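Local coordinates for protein type II restriction enzyme NgoMIV (Neisseria gonorrhoeae, PDB 1FIU) that recognises the double-stranded DNA sequence 5'-GCCGGC-3' and cleaves it after the first G, working as a homotetramer with two magnesium ions per subunit, at residues I[93-98]-I[105-110]; I[158-163]-I[169-174]. One frame throughout, in Å; residues are numbered along the deposited sequence.

Contact 1 of 2, residues I[93-98]-I[105-110]; sequences NVKQVG and IARYQQ
Lys95, Arg107 and Tyr108 converge on one carboxylate oxygen, OE2 of Glu104, which takes salt bridges from Lys95 NZ and Arg107 NH2 and a hydrogen bond with Tyr108 OH. The shared anion explains a pairing that would otherwise look unlikely: Lys95 NZ lies 2.7 Å from Arg107 NH2, two donors with no bond between them, the ammonium sitting at the edge of the guanidinium and near its plane. The two chains meet at about a right angle. Lys95 leaves the strand with CG tucked between the two backbone branches (chi1 76°) and is straight from there on, whereas Arg107 bends at chi3 (-56°), and its NH2 ends beside the lysine ammonium. Tyr108 slants across the end of the lysine, its OH 3.8 Å from Lys95 NZ and 4.0 Å from Lys95 CE. With two cationic groups and a phenol gathered on one oxygen, the carboxylate of Glu104 is probably kept ionised. The contact joins the edge strand 92-96 of the mixed sheet to the 3-10 turn and loop leading into helix 113-121; Lys95 and Tyr108 both touch Ile142 of the adjoining strand 141-145, and the Tyr108 side chain reaches on to Leu180 of strand 179-187.

Contact 2 of 2, residues I[158-163]-I[169-174]; sequences FLVDEN and SLRAGN
Two runs without regular secondary structure face each other across a wide gap, their nearest CA atoms, those of Glu162 and Arg171, standing 10.3 Å apart. A single long side chain spans that distance. Arg171 starts with CG beside its backbone N, stays extended through chi2 and bends at chi3 (78°), which brings the guanidinium up to the backbone of 158-163. There Arg171 NH2 donates to Asp161 O at 3.0 Å along a nearly straight N-H...O path of 165°. The acceptor lies in the guanidinium plane, whereas the donor stands 65° out of the carbonyl plane, off the lone pairs. Val160 approaches from the opposite direction and lays CG2 over the centre of one guanidinium face, 3.7 Å from Arg171 NH2, while its CB lies 3.9 Å from Arg171 NH1. Next along the chain, Asp161 OD1 accepts from Asn163 N at 3.0 Å, an Asx turn that closes over the backbone just after that carbonyl. Outside the two segments, Arg171 NH2 also forms a salt bridge with Asp150 OD2 and NH1 donates to Ala165 O. Chemically, then, a buried cation is held by carbonyl oxygens and one carboxylate, with an aliphatic group over one face. The carboxylate of Asp161 takes no part, its OD1 6.2 Å from Arg171 NH2, and the hydrogen bond between the segments uses main-chain oxygen, with charge compensation probably coming chiefly from Asp150.

In the fold
From the N terminus, the chain first enters the sheet's edge strand 92-96, and contact 1 closes the short loop that follows it, fastening that strand to the approach to helix 113-121. Its Lys95 side chain lies about 10 Å from that of the magnesium ligand Asp140. After strand 141-145 and the short helix 150-153, contact 2 closes a second loop before strand 179-187, its centre about 31 Å from the centre of the chain, where another subunit also packs against it. The two follow in series, neither nested nor crossed, with centres about 23 Å apart. Even so, the side chains of Gln109 and Ser169 lie against each other, and both touch Leu179 at the start of strand 179-187.

Contact 1 of 2, residues I[93-98]-I[105-110]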
ATOM      1  N   ASN I  93      11.757   1.135  27.531  1.00 15.14           N
ATOM      2  CA  ASN I  93      10.863   2.081  28.178  1.00 19.42           C
ATOM      3  C   ASN I  93       9.478   1.817  27.626  1.00 20.52           C
ATOM      4  O   ASN I  93       9.313   1.547  26.431  1.00 17.42           O
ATOM      5  CB  ASN I  93      11.271   3.511  27.863  1.00 22.05           C
ATOM      6  CG  ASN I  93      12.697   3.806  28.288  1.00 38.53           C
ATOM      7  OD1 ASN I  93      13.048   3.666  29.468  1.00 42.56           O
ATOM      8  ND2 ASN I  93      13.530   4.206  27.332  1.00 44.44           N
ATOM      9  N   VAL I  94       8.481   1.878  28.492  1.00 18.49           N
ATOM     10  CA  VAL I  94       7.103   1.661  28.046  1.00 20.74           C
ATOM     11  C   VAL I  94       6.313   2.862  28.509  1.00 23.48           C
ATOM     12  O   VAL I  94       6.375   3.225  29.684  1.00 24.13           O
ATOM     13  CB  VAL I  94       6.482   0.405  28.697  1.00 20.68           C
ATOM     14  CG1 VAL I  94       5.030   0.215  28.193  1.00 21.78           C
ATOM     15  CG2 VAL I  94       7.307  -0.809  28.380  1.00 19.68           C
ATOM     16  N   LYS I  95       5.580   3.508  27.619  1.00 22.44           N
ATOM     17  CA  LYS I  95       4.817   4.645  28.077  1.00 25.99           C
ATOM     18  C   LYS I  95       3.571   4.996  27.306  1.00 26.50           C
ATOM     19  O   LYS I  95       3.459   4.786  26.090  1.00 21.07           O
ATOM     20  CB  LYS I  95       5.690   5.894  28.182  1.00 28.22           C
ATOM     21  CG  LYS I  95       6.010   6.545  26.857  1.00 28.78           C
ATOM     22  CD  LYS I  95       6.684   7.895  27.051  1.00 35.68           C
ATOM     23  CE  LYS I  95       6.965   8.550  25.712  1.00 37.29           C
ATOM     24  NZ  LYS I  95       7.767   9.805  25.834  1.00 40.11           N
ATOM     25  N   GLN I  96       2.614   5.520  28.067  1.00 24.91           N
ATOM     26  CA  GLN I  96       1.363   5.968  27.517  1.00 24.98           C
ATOM     27  C   GLN I  96       1.740   7.315  26.925  1.00 28.36           C
ATOM     28  O   GLN I  96       2.319   8.174  27.609  1.00 30.97           O
ATOM     29  CB  GLN I  96       0.331   6.090  28.637  1.00 24.85           C
ATOM     30  CG  GLN I  96      -0.937   6.709  28.177  1.00 25.45           C
ATOM     31  CD  GLN I  96      -1.965   6.833  29.276  1.00 22.13           C
ATOM     32  OE1 GLN I  96      -1.642   6.822  30.469  1.00 23.19           O
ATOM     33  NE2 GLN I  96      -3.218   6.967  28.875  1.00 22.74           N
ATOM     34  N   VAL I  97       1.448   7.505  25.648  1.00 27.80           N
ATOM     35  CA  VAL I  97       1.842   8.738  24.995  1.00 33.51           C
ATOM     36  C   VAL I  97       1.020   9.984  25.288  1.00 40.40           C
ATOM     37  O   VAL I  97       1.555  10.965  25.804  1.00 42.84           O
ATOM     38  CB  VAL I  97       1.908   8.551  23.475  1.00 33.32           C
ATOM     39  CG1 VAL I  97       2.416   9.833  22.821  1.00 31.35           C
ATOM     40  CG2 VAL I  97       2.833   7.388  23.143  1.00 32.63           C
ATOM     41  N   GLY I  98      -0.262   9.954  24.939  1.00 43.79           N
ATOM     42  CA  GLY I  98      -1.119  11.109  25.150  1.00 51.91           C
ATOM     43  C   GLY I  98      -1.149  11.988  23.907  1.00 56.19           C
ATOM     44  O   GLY I  98      -0.112  12.509  23.497  1.00 58.17           O
ATOM     45  N   ILE I 105       6.560  10.526  17.797  1.00 30.37           N
ATOM     46  CA  ILE I 105       7.260   9.453  17.088  1.00 30.36           C
ATOM     47  C   ILE I 105       8.522   9.921  16.384  1.00 25.97           C
ATOM     48  O   ILE I 105       9.381   9.091  16.095  1.00 24.32           O
ATOM     49  CB  ILE I 105       6.422   8.700  16.004  1.00 34.32           C
ATOM     50  CG1 ILE I 105       5.877   9.681  14.977  1.00 39.24           C
ATOM     51  CG2 ILE I 105       5.355   7.839  16.652  1.00 40.13           C
ATOM     52  CD1 ILE I 105       5.383   8.991  13.738  1.00 42.97           C
ATOM     53  N   ALA I 106       8.638  11.224  16.105  1.00 27.02           N
ATOM     54  CA  ALA I 106       9.853  11.718  15.445  1.00 24.30           C
ATOM     55  C   ALA I 106      11.030  11.764  16.410  1.00 24.10           C
ATOM     56  O   ALA I 106      12.152  12.087  16.008  1.00 21.92           O
ATOM     57  CB  ALA I 106       9.630  13.101  14.818  1.00 25.03           C
ATOM     58  N   ARG I 107      10.791  11.442  17.677  1.00 21.95           N
ATOM     59  CA  ARG I 107      11.895  11.405  18.625  1.00 23.10           C
ATOM     60  C   ARG I 107      12.614  10.063  18.494  1.00 22.01           C
ATOM     61  O   ARG I 107      13.652   9.850  19.121  1.00 25.40           O
ATOM     62  CB  ARG I 107      11.389  11.566  20.063  1.00 27.69           C
ATOM     63  CG  ARG I 107      10.535  12.812  20.241  1.00 37.43           C
ATOM     64  CD  ARG I 107      10.501  13.311  21.677  1.00 45.61           C
ATOM     65  NE  ARG I 107      10.053  12.308  22.630  1.00 50.31           N
ATOM     66  CZ  ARG I 107       9.845  12.565  23.918  1.00 54.21           C
ATOM     67  NH1 ARG I 107      10.047  13.788  24.385  1.00 55.91           N
ATOM     68  NH2 ARG I 107       9.427  11.610  24.736  1.00 55.73           N
ATOM     69  N   TYR I 108      12.076   9.172  17.656  1.00 19.28           N
ATOM     70  CA  TYR I 108      12.661   7.846  17.480  1.00 19.40           C
ATOM     71  C   TYR I 108      13.271   7.684  16.107  1.00 20.14           C
ATOM     72  O   TYR I 108      12.822   8.256  15.115  1.00 16.82           O
ATOM     73  CB  TYR I 108      11.605   6.773  17.768  1.00 20.95           C
ATOM     74  CG  TYR I 108      11.039   7.031  19.136  1.00 21.82           C
ATOM     75  CD1 TYR I 108       9.802   7.631  19.287  1.00 22.78           C
ATOM     76  CD2 TYR I 108      11.833   6.852  20.269  1.00 27.32           C
ATOM     77  CE1 TYR I 108       9.361   8.077  20.556  1.00 25.90           C
ATOM     78  CE2 TYR I 108      11.414   7.289  21.524  1.00 27.44           C
ATOM     79  CZ  TYR I 108      10.179   7.906  21.658  1.00 25.87           C
ATOM     80  OH  TYR I 108       9.788   8.395  22.888  1.00 31.27           O
ATOM     81  N   GLN I 109      14.321   6.897  16.080  1.00 20.59           N
ATOM     82  CA  GLN I 109      15.106   6.726  14.891  1.00 20.89           C
ATOM     83  C   GLN I 109      14.416   6.486  13.563  1.00 16.47           C
ATOM     84  O   GLN I 109      14.692   7.184  12.589  1.00 18.02           O
ATOM     85  CB  GLN I 109      16.113   5.631  15.157  1.00 25.51           C
ATOM     86  CG  GLN I 109      17.363   5.817  14.401  1.00 31.30           C
ATOM     87  CD  GLN I 109      18.434   4.875  14.882  1.00 34.67           C
ATOM     88  OE1 GLN I 109      18.816   4.875  16.068  1.00 31.80           O
ATOM     89  NE2 GLN I 109      18.924   4.052  13.973  1.00 36.63           N
ATOM     90  N   GLN I 110      13.508   5.511  13.515  1.00 18.17           N
ATOM     91  CA  GLN I 110      12.874   5.199  12.250  1.00 18.12           C
ATOM     92  C   GLN I 110      11.967   6.270  11.692  1.00 17.13           C
ATOM     93  O   GLN I 110      11.605   6.202  10.525  1.00 15.94           O
ATOM     94  CB  GLN I 110      12.069   3.893  12.344  1.00 17.39           C
ATOM     95  CG  GLN I 110      12.835   2.750  12.969  1.00 19.86           C
ATOM     96  CD  GLN I 110      12.429   2.542  14.401  1.00 21.84           C
ATOM     97  OE1 GLN I 110      12.630   3.416  15.258  1.00 18.49           O
ATOM     98  NE2 GLN I 110      11.811   1.385  14.672  1.00 23.80           N
TER

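Contact 2 of 2, residues I[158-163]-I[169-174]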
ATOM      1  N   PHE I 158      36.091  -8.242  21.134  1.00 18.35           N
ATOM      2  CA  PHE I 158      36.338  -6.950  20.509  1.00 19.22           C
ATOM      3  C   PHE I 158      35.725  -6.975  19.093  1.00 18.52           C
ATOM      4  O   PHE I 158      36.389  -7.351  18.135  1.00 20.10           O
ATOM      5  CB  PHE I 158      37.851  -6.700  20.413  1.00 20.46           C
ATOM      6  CG  PHE I 158      38.226  -5.389  19.764  1.00 18.05           C
ATOM      7  CD1 PHE I 158      37.467  -4.242  19.960  1.00 23.40           C
ATOM      8  CD2 PHE I 158      39.377  -5.303  18.970  1.00 21.06           C
ATOM      9  CE1 PHE I 158      37.841  -3.014  19.380  1.00 24.42           C
ATOM     10  CE2 PHE I 158      39.752  -4.071  18.384  1.00 22.32           C
ATOM     11  CZ  PHE I 158      38.980  -2.939  18.594  1.00 23.13           C
ATOM     12  N   LEU I 159      34.461  -6.571  18.993  1.00 17.57           N
ATOM     13  CA  LEU I 159      33.720  -6.585  17.724  1.00 15.52           C
ATOM     14  C   LEU I 159      33.786  -5.298  16.907  1.00 17.34           C
ATOM     15  O   LEU I 159      33.890  -5.351  15.681  1.00 18.33           O
ATOM     16  CB  LEU I 159      32.244  -6.927  17.980  1.00 16.64           C
ATOM     17  CG  LEU I 159      31.905  -8.215  18.742  1.00 16.35           C
ATOM     18  CD1 LEU I 159      30.371  -8.395  18.776  1.00 16.20           C
ATOM     19  CD2 LEU I 159      32.574  -9.414  18.075  1.00 17.40           C
ATOM     20  N   VAL I 160      33.703  -4.149  17.566  1.00 15.04           N
ATOM     21  CA  VAL I 160      33.724  -2.880  16.851  1.00 16.17           C
ATOM     22  C   VAL I 160      34.578  -1.776  17.500  1.00 16.86           C
ATOM     23  O   VAL I 160      34.848  -1.795  18.707  1.00 18.26           O
ATOM     24  CB  VAL I 160      32.281  -2.274  16.707  1.00 17.19           C
ATOM     25  CG1 VAL I 160      31.337  -3.281  15.999  1.00 15.97           C
ATOM     26  CG2 VAL I 160      31.714  -1.881  18.107  1.00 19.51           C
ATOM     27  N   ASP I 161      35.025  -0.847  16.654  1.00 17.48           N
ATOM     28  CA  ASP I 161      35.709   0.361  17.121  1.00 20.21           C
ATOM     29  C   ASP I 161      35.036   1.507  16.359  1.00 20.36           C
ATOM     30  O   ASP I 161      33.984   1.291  15.754  1.00 19.83           O
ATOM     31  CB  ASP I 161      37.240   0.302  16.927  1.00 21.95           C
ATOM     32  CG  ASP I 161      37.688   0.341  15.484  1.00 22.11           C
ATOM     33  OD1 ASP I 161      36.877   0.427  14.530  1.00 19.43           O
ATOM     34  OD2 ASP I 161      38.924   0.274  15.314  1.00 24.12           O
ATOM     35  N   GLU I 162      35.599   2.715  16.370  1.00 18.20           N
ATOM     36  CA  GLU I 162      34.948   3.849  15.706  1.00 22.21           C
ATOM     37  C   GLU I 162      34.998   3.904  14.178  1.00 19.26           C
ATOM     38  O   GLU I 162      34.393   4.795  13.576  1.00 23.05           O
ATOM     39  CB  GLU I 162      35.527   5.177  16.233  1.00 24.05           C
ATOM     40  CG  GLU I 162      36.940   5.475  15.729  1.00 28.14           C
ATOM     41  CD  GLU I 162      38.051   4.860  16.575  1.00 34.42           C
ATOM     42  OE1 GLU I 162      37.794   3.958  17.417  1.00 31.99           O
ATOM     43  OE2 GLU I 162      39.212   5.286  16.387  1.00 36.34           O
ATOM     44  N   ASN I 163      35.697   2.960  13.558  1.00 19.39           N
ATOM     45  CA  ASN I 163      35.835   2.953  12.108  1.00 21.11           C
ATOM     46  C   ASN I 163      35.127   1.820  11.368  1.00 19.06           C
ATOM     47  O   ASN I 163      35.376   1.626  10.182  1.00 20.05           O
ATOM     48  CB  ASN I 163      37.317   2.924  11.735  1.00 24.89           C
ATOM     49  CG  ASN I 163      38.066   4.117  12.280  1.00 26.49           C
ATOM     50  OD1 ASN I 163      37.631   5.248  12.124  1.00 29.17           O
ATOM     51  ND2 ASN I 163      39.196   3.865  12.915  1.00 30.18           N
ATOM     52  N   SER I 169      22.205   1.239  13.777  1.00 13.32           N
ATOM     53  CA  SER I 169      21.178   1.894  14.563  1.00 14.34           C
ATOM     54  C   SER I 169      21.337   1.827  16.081  1.00 16.08           C
ATOM     55  O   SER I 169      20.986   2.779  16.779  1.00 15.63           O
ATOM     56  CB  SER I 169      19.807   1.316  14.198  1.00 19.83           C
ATOM     57  OG  SER I 169      19.526   1.594  12.831  1.00 27.69           O
ATOM     58  N   LEU I 170      21.851   0.711  16.586  1.00 15.34           N
ATOM     59  CA  LEU I 170      21.976   0.563  18.034  1.00 16.68           C
ATOM     60  C   LEU I 170      23.083   1.354  18.657  1.00 18.44           C
ATOM     61  O   LEU I 170      23.110   1.482  19.883  1.00 20.48           O
ATOM     62  CB  LEU I 170      22.205  -0.890  18.409  1.00 17.74           C
ATOM     63  CG  LEU I 170      20.961  -1.755  18.296  1.00 16.98           C
ATOM     64  CD1 LEU I 170      21.345  -3.237  18.376  1.00 18.68           C
ATOM     65  CD2 LEU I 170      20.017  -1.393  19.466  1.00 16.94           C
ATOM     66  N   ARG I 171      23.991   1.895  17.848  1.00 17.32           N
ATOM     67  CA  ARG I 171      25.105   2.600  18.472  1.00 19.99           C
ATOM     68  C   ARG I 171      24.793   4.004  18.912  1.00 20.99           C
ATOM     69  O   ARG I 171      24.280   4.814  18.158  1.00 21.17           O
ATOM     70  CB  ARG I 171      26.334   2.541  17.557  1.00 19.18           C
ATOM     71  CG  ARG I 171      26.812   1.106  17.455  1.00 20.54           C
ATOM     72  CD  ARG I 171      28.022   0.946  16.561  1.00 21.76           C
ATOM     73  NE  ARG I 171      29.246   1.373  17.247  1.00 20.16           N
ATOM     74  CZ  ARG I 171      30.435   1.364  16.664  1.00 23.30           C
ATOM     75  NH1 ARG I 171      30.527   0.961  15.400  1.00 19.09           N
ATOM     76  NH2 ARG I 171      31.519   1.728  17.340  1.00 19.63           N
ATOM     77  N   ALA I 172      25.080   4.245  20.187  1.00 29.31           N
ATOM     78  CA  ALA I 172      24.835   5.529  20.817  1.00 34.31           C
ATOM     79  C   ALA I 172      25.814   6.592  20.309  1.00 38.41           C
ATOM     80  O   ALA I 172      26.973   6.290  20.010  1.00 36.90           O
ATOM     81  CB  ALA I 172      24.959   5.373  22.334  1.00 34.63           C
ATOM     82  N   GLY I 173      25.335   7.827  20.185  1.00 44.98           N
ATOM     83  CA  GLY I 173      26.202   8.912  19.751  1.00 49.15           C
ATOM     84  C   GLY I 173      26.245   9.429  18.317  1.00 53.56           C
ATOM     85  O   GLY I 173      26.685  10.565  18.109  1.00 54.35           O
ATOM     86  N   ASN I 174      25.825   8.649  17.322  1.00 54.93           N
ATOM     87  CA  ASN I 174      25.875   9.123  15.926  1.00 58.07           C
ATOM     88  C   ASN I 174      24.956  10.339  15.774  1.00 58.93           C
ATOM     89  O   ASN I 174      24.652  10.764  14.660  1.00 59.59           O
ATOM     90  CB  ASN I 174      25.420   8.003  14.969  1.00 59.02           C
ATOM     91  CG  ASN I 174      25.702   8.316  13.488  1.00 60.04           C
ATOM     92  OD1 ASN I 174      26.260   9.365  13.148  1.00 60.04           O
ATOM     93  ND2 ASN I 174      25.316   7.393  12.606  1.00 58.80           N
TER